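Local coordinates for protein uncharacterized N-acetyltransferase D2E76_00625 (Mycobacteroides abscessus, PDB 6YCA) that probably transfers acetyl groups from acetyl coenzyme A to amines, as a hexameric GCN5-related N-acetyltransferase of the Eis type that is unable to modify aminoglycosides, at residues Arg161-Ile175 / Arg263-Val275. Residues are numbered along the deposited sequence; the frame is centred on the assembly and turned at random.
Sequences RRRAAPLRPIDTGAI and RALVGHLLDLDLV. With ACO (acetyl coenzyme *a), chain M; SO4 (sulfate ion), chain I; SO4 (sulfate ion), chain L.
Arg161 makes the polar half of this contact, reaching past the C-terminal end of helix 259-270 into the turn that follows. Its NE gives a nearly straight hydrogen bond to Val275 O (N-H...O 175°), modelled shorter than usual, a length not reliable at this resolution. NH1 bonds Leu270 O at 3.1 Å, an acceptor lying in the guanidinium plane. CG stands anti to the backbone N, and a bend at chi3 (68°) turns the planar group across the turn. Leu272 O then sits 3.0 Å above that plane, over its centre, approaching the face rather than an N-H.

Van der Waals packing runs back along the helix. Ala164 CB meets Leu270 CD2 at 3.7 Å. Further on, Gly267, lacking a side chain, lets the CG2 branch of Ile170 come within 4.1 Å of its CA, and CG2 of Thr172 meets the backbone carbonyl of Ala264. An Asx turn, with Gly173 N bonded to Asp171 OD1, overlaps the type I turn Thr172-Ile175. The last residue, Ile175, divides its branches, CD1 packing on Leu265 CD2 (3.8 Å) and CG2 lying 3.7 Å from His268 ND1, the side chains crossing at a slant. The other ring nitrogen of His268, NE2, is hydrogen-bonded to Tyr233.

The loop from strand 149-160 to strand 176-177 is thereby laid over a helix of the second GNAT region. Beyond Arg161, Asp273 OD2 accepts a hydrogen bond from OAP of an acetyl coenzyme A held largely by a neighbouring subunit. One cationic group thus joins carbonyls from the helix end and the turn, which would be expected to offset the partial negative charge there, beside a ligand bound at the subunit interface.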
# COMPACT_ATOMS: atom_id res chain seq x y z
N ARG A 161 -7.92 7.51 20.03
CA ARG A 161 -8.35 7.64 21.42
C ARG A 161 -7.33 8.35 22.30
O ARG A 161 -7.72 9.06 23.23
CB ARG A 161 -8.70 6.27 22.01
CG ARG A 161 -9.39 6.34 23.36
CD ARG A 161 -9.55 4.96 23.96
NE ARG A 161 -8.27 4.39 24.35
CZ ARG A 161 -7.67 4.59 25.52
NH1 ARG A 161 -8.25 5.36 26.44
NH2 ARG A 161 -6.50 4.02 25.78
N ARG A 162 -6.03 8.16 22.04
CA ARG A 162 -5.01 8.81 22.86
C ARG A 162 -5.11 10.32 22.78
O ARG A 162 -4.76 11.02 23.74
CB ARG A 162 -3.61 8.32 22.48
CG ARG A 162 -3.16 8.69 21.07
CD ARG A 162 -1.72 8.26 20.81
NE ARG A 162 -1.62 6.80 20.72
CZ ARG A 162 -1.21 6.00 21.70
NH1 ARG A 162 -1.18 4.69 21.52
NH2 ARG A 162 -0.83 6.52 22.87
N ARG A 163 -5.55 10.85 21.64
CA ARG A 163 -5.71 12.29 21.45
C ARG A 163 -7.10 12.80 21.83
O ARG A 163 -7.35 14.01 21.71
CB ARG A 163 -5.43 12.65 19.99
CG ARG A 163 -4.14 12.11 19.44
CD ARG A 163 -4.10 12.33 17.95
NE ARG A 163 -4.34 13.73 17.60
CZ ARG A 163 -4.35 14.20 16.36
NH1 ARG A 163 -4.14 13.38 15.34
NH2 ARG A 163 -4.59 15.48 16.14
N ALA A 164 -8.00 11.93 22.27
CA ALA A 164 -9.40 12.31 22.49
C ALA A 164 -9.72 12.48 23.98
O ALA A 164 -10.57 11.80 24.54
CB ALA A 164 -10.32 11.30 21.83
N ALA A 165 -9.03 13.42 24.62
CA ALA A 165 -9.41 13.78 25.98
C ALA A 165 -10.58 14.76 25.95
O ALA A 165 -10.61 15.67 25.12
CB ALA A 165 -8.23 14.41 26.71
N PRO A 166 -11.55 14.61 26.86
CA PRO A 166 -12.76 15.44 26.80
C PRO A 166 -12.47 16.91 27.07
O PRO A 166 -11.66 17.25 27.94
CB PRO A 166 -13.65 14.85 27.89
CG PRO A 166 -13.10 13.48 28.14
CD PRO A 166 -11.63 13.59 27.91
N LEU A 167 -13.14 17.77 26.31
CA LEU A 167 -13.01 19.21 26.52
C LEU A 167 -13.59 19.63 27.87
O LEU A 167 -12.97 20.41 28.61
CB LEU A 167 -13.70 19.96 25.38
CG LEU A 167 -13.61 21.48 25.38
CD1 LEU A 167 -12.16 21.94 25.36
CD2 LEU A 167 -14.37 22.04 24.18
N ARG A 168 -14.78 19.14 28.19
CA ARG A 168 -15.40 19.31 29.48
C ARG A 168 -15.51 17.94 30.12
O ARG A 168 -15.56 16.93 29.42
CB ARG A 168 -16.80 19.91 29.32
CG ARG A 168 -16.83 21.22 28.56
CD ARG A 168 -16.42 22.39 29.44
NE ARG A 168 -16.48 23.65 28.70
CZ ARG A 168 -15.41 24.26 28.17
NH1 ARG A 168 -14.21 23.72 28.31
NH2 ARG A 168 -15.55 25.40 27.52
N PRO A 169 -15.53 17.86 31.45
CA PRO A 169 -15.62 16.55 32.10
C PRO A 169 -16.90 15.82 31.70
O PRO A 169 -17.97 16.42 31.60
CB PRO A 169 -15.60 16.89 33.60
CG PRO A 169 -16.05 18.31 33.66
CD PRO A 169 -15.50 18.96 32.43
N ILE A 170 -16.77 14.52 31.45
CA ILE A 170 -17.88 13.68 31.02
C ILE A 170 -18.14 12.66 32.12
O ILE A 170 -17.24 11.92 32.52
CB ILE A 170 -17.56 12.96 29.71
CG1 ILE A 170 -17.38 13.95 28.55
CG2 ILE A 170 -18.64 11.93 29.39
CD1 ILE A 170 -17.05 13.27 27.23
N ASP A 171 -19.38 12.63 32.61
CA ASP A 171 -19.74 11.65 33.62
C ASP A 171 -20.00 10.30 32.96
O ASP A 171 -20.31 10.21 31.77
CB ASP A 171 -21.00 12.12 34.36
CG ASP A 171 -21.31 11.27 35.58
OD1 ASP A 171 -20.41 10.53 36.05
OD2 ASP A 171 -22.45 11.35 36.08
N THR A 172 -19.98 9.25 33.79
CA THR A 172 -20.12 7.88 33.27
C THR A 172 -20.44 6.90 34.39
O THR A 172 -20.29 5.70 34.19
CB THR A 172 -18.83 7.39 32.61
OG1 THR A 172 -17.70 7.94 33.29
CG2 THR A 172 -18.77 7.71 31.11
N GLY A 173 -20.87 7.38 35.56
CA GLY A 173 -21.22 6.48 36.64
C GLY A 173 -22.46 5.67 36.31
O GLY A 173 -22.58 4.53 36.76
N ALA A 174 -23.37 6.24 35.52
CA ALA A 174 -24.58 5.53 35.11
C ALA A 174 -24.33 4.52 34.01
O ALA A 174 -25.28 3.85 33.57
CB ALA A 174 -25.66 6.53 34.68
N ILE A 175 -23.09 4.39 33.53
CA ILE A 175 -22.76 3.41 32.51
C ILE A 175 -22.74 2.02 33.15
O ILE A 175 -22.20 1.84 34.25
CB ILE A 175 -21.41 3.76 31.87
CG1 ILE A 175 -21.56 4.97 30.94
CG2 ILE A 175 -20.83 2.58 31.12
CD1 ILE A 175 -22.50 4.73 29.79
N ARG A 263 -23.13 11.84 25.61
CA ARG A 263 -21.80 12.10 26.15
C ARG A 263 -21.31 10.94 27.01
O ARG A 263 -20.13 10.56 26.92
CB ARG A 263 -21.77 13.42 26.91
CG ARG A 263 -21.97 14.65 26.03
CD ARG A 263 -21.82 15.92 26.84
NE ARG A 263 -22.87 16.03 27.84
CZ ARG A 263 -23.99 16.73 27.68
NH1 ARG A 263 -24.20 17.40 26.55
NH2 ARG A 263 -24.90 16.77 28.65
N ALA A 264 -22.19 10.36 27.82
CA ALA A 264 -21.77 9.25 28.67
C ALA A 264 -21.36 8.05 27.83
O ALA A 264 -20.32 7.42 28.09
CB ALA A 264 -22.90 8.87 29.63
N LEU A 265 -22.13 7.73 26.78
CA LEU A 265 -21.80 6.59 25.93
C LEU A 265 -20.52 6.83 25.14
O LEU A 265 -19.67 5.95 25.05
CB LEU A 265 -22.96 6.26 25.00
CG LEU A 265 -24.16 5.64 25.72
CD1 LEU A 265 -25.33 5.51 24.76
CD2 LEU A 265 -23.77 4.29 26.28
N VAL A 266 -20.38 8.02 24.55
CA VAL A 266 -19.15 8.35 23.84
C VAL A 266 -17.97 8.40 24.80
O VAL A 266 -16.88 7.90 24.50
CB VAL A 266 -19.31 9.68 23.07
CG1 VAL A 266 -17.97 10.17 22.56
CG2 VAL A 266 -20.29 9.50 21.93
N GLY A 267 -18.18 8.98 25.99
CA GLY A 267 -17.13 9.02 26.98
C GLY A 267 -16.67 7.64 27.43
O GLY A 267 -15.49 7.44 27.70
N HIS A 268 -17.59 6.68 27.48
CA HIS A 268 -17.21 5.31 27.80
C HIS A 268 -16.19 4.79 26.80
O HIS A 268 -15.20 4.15 27.18
CB HIS A 268 -18.44 4.40 27.81
CG HIS A 268 -18.09 2.94 27.80
ND1 HIS A 268 -17.80 2.24 28.94
CD2 HIS A 268 -17.96 2.07 26.77
CE1 HIS A 268 -17.52 0.98 28.63
NE2 HIS A 268 -17.61 0.86 27.31
N LEU A 269 -16.43 5.05 25.51
CA LEU A 269 -15.50 4.61 24.47
C LEU A 269 -14.16 5.32 24.59
O LEU A 269 -13.11 4.69 24.45
CB LEU A 269 -16.14 4.86 23.10
CG LEU A 269 -17.42 4.08 22.81
CD1 LEU A 269 -18.07 4.54 21.52
CD2 LEU A 269 -17.11 2.59 22.73
N LEU A 270 -14.18 6.63 24.86
CA LEU A 270 -12.92 7.36 24.95
C LEU A 270 -12.07 6.92 26.12
O LEU A 270 -10.85 7.09 26.09
CB LEU A 270 -13.20 8.86 25.06
CG LEU A 270 -14.03 9.50 23.94
CD1 LEU A 270 -14.25 10.97 24.23
CD2 LEU A 270 -13.37 9.30 22.59
N ASP A 271 -12.67 6.29 27.13
CA ASP A 271 -11.97 5.89 28.34
C ASP A 271 -11.69 4.39 28.38
O ASP A 271 -11.22 3.88 29.40
CB ASP A 271 -12.81 6.28 29.56
CG ASP A 271 -11.98 6.45 30.81
OD1 ASP A 271 -10.75 6.61 30.71
OD2 ASP A 271 -12.57 6.42 31.92
N LEU A 272 -11.95 3.68 27.28
CA LEU A 272 -11.74 2.24 27.22
C LEU A 272 -10.26 1.92 27.06
O LEU A 272 -9.64 2.31 26.07
CB LEU A 272 -12.53 1.65 26.05
CG LEU A 272 -13.59 0.63 26.42
CD1 LEU A 272 -14.78 0.75 25.48
CD2 LEU A 272 -13.00 -0.76 26.37
N ASP A 273 -9.71 1.18 28.01
CA ASP A 273 -8.29 0.88 28.02
C ASP A 273 -7.95 -0.11 26.91
O ASP A 273 -8.79 -0.93 26.51
CB ASP A 273 -7.88 0.29 29.36
CG ASP A 273 -7.82 1.32 30.46
OD1 ASP A 273 -7.15 2.36 30.26
OD2 ASP A 273 -8.46 1.11 31.51
N LEU A 274 -6.71 -0.03 26.43
CA LEU A 274 -6.17 -0.87 25.36
C LEU A 274 -6.69 -0.54 23.97
O LEU A 274 -6.20 -1.10 22.98
CB LEU A 274 -6.39 -2.37 25.63
CG LEU A 274 -5.40 -3.09 26.54
CD1 LEU A 274 -5.75 -4.56 26.58
CD2 LEU A 274 -3.98 -2.88 26.04
N VAL A 275 -7.67 0.35 23.86
CA VAL A 275 -8.21 0.70 22.55
C VAL A 275 -7.43 1.88 21.99
O VAL A 275 -7.24 2.89 22.68
CB VAL A 275 -9.72 1.00 22.63
CG1 VAL A 275 -10.24 1.45 21.27
CG2 VAL A 275 -10.46 -0.23 23.09
N1A ACO M . -2.36 3.47 30.64
C2A ACO M . -1.78 4.45 31.34
N3A ACO M . -1.69 4.57 32.67
C4A ACO M . -2.25 3.60 33.44
C5A ACO M . -2.88 2.52 32.82
C6A ACO M . -2.94 2.46 31.33
N6A ACO M . -3.55 1.43 30.71
N7A ACO M . -3.35 1.70 33.78
C8A ACO M . -3.01 2.25 34.97
N9A ACO M . -2.35 3.40 34.76
C1B ACO M . -1.81 4.28 35.84
C2B ACO M . -2.93 5.08 36.49
O2B ACO M . -3.10 6.33 35.82
C3B ACO M . -2.30 5.30 37.87
O3B ACO M . -1.36 6.37 37.77
P3B ACO M . -1.33 7.50 38.91
O7A ACO M . -2.69 8.16 38.96
O8A ACO M . -1.03 6.83 40.23
O9A ACO M . -0.25 8.51 38.57
C4B ACO M . -1.51 4.03 38.13
O4B ACO M . -1.22 3.46 36.85
C5B ACO M . -2.27 3.06 39.03
O5B ACO M . -3.57 2.91 38.48
P1A ACO M . -4.72 2.02 39.14
O1A ACO M . -5.90 2.89 39.50
O2A ACO M . -4.18 1.28 40.35
O3A ACO M . -5.14 0.97 38.00
P2A ACO M . -6.54 0.53 37.34
O4A ACO M . -7.54 0.16 38.41
O5A ACO M . -7.05 1.68 36.51
O6A ACO M . -6.24 -0.73 36.39
CBP ACO M . -5.35 -1.73 34.40
CCP ACO M . -5.17 -0.65 35.45
CDP ACO M . -5.52 -3.08 35.07
CEP ACO M . -4.13 -1.77 33.49
CAP ACO M . -6.62 -1.38 33.62
OAP ACO M . -6.43 -0.11 32.97
C9P ACO M . -6.99 -2.41 32.58
O9P ACO M . -7.73 -3.33 32.86
N8P ACO M . -6.47 -2.22 31.37
C7P ACO M . -6.74 -3.10 30.24
C6P ACO M . -6.30 -4.54 30.46
C5P ACO M . -4.81 -4.68 30.61
O5P ACO M . -4.06 -3.98 29.94
N4P ACO M . -4.37 -5.58 31.49
C3P ACO M . -2.95 -5.80 31.65
C2P ACO M . -2.51 -7.11 31.01
S1P ACO M . -0.78 -7.36 31.25
C ACO M . -0.82 -8.92 31.87
O ACO M . -1.77 -9.64 31.63
CH3 ACO M . 0.32 -9.40 32.71
S SO4 I . -11.36 25.89 26.89
O1 SO4 I . -10.96 26.60 28.10
O2 SO4 I . -12.35 24.88 27.24
O3 SO4 I . -10.19 25.25 26.29
O4 SO4 I . -11.94 26.82 25.93
S SO4 L . -3.30 16.46 12.73
O1 SO4 L . -3.27 17.65 13.59
O2 SO4 L . -1.98 15.83 12.72
O3 SO4 L . -4.28 15.50 13.23
O4 SO4 L . -3.66 16.86 11.37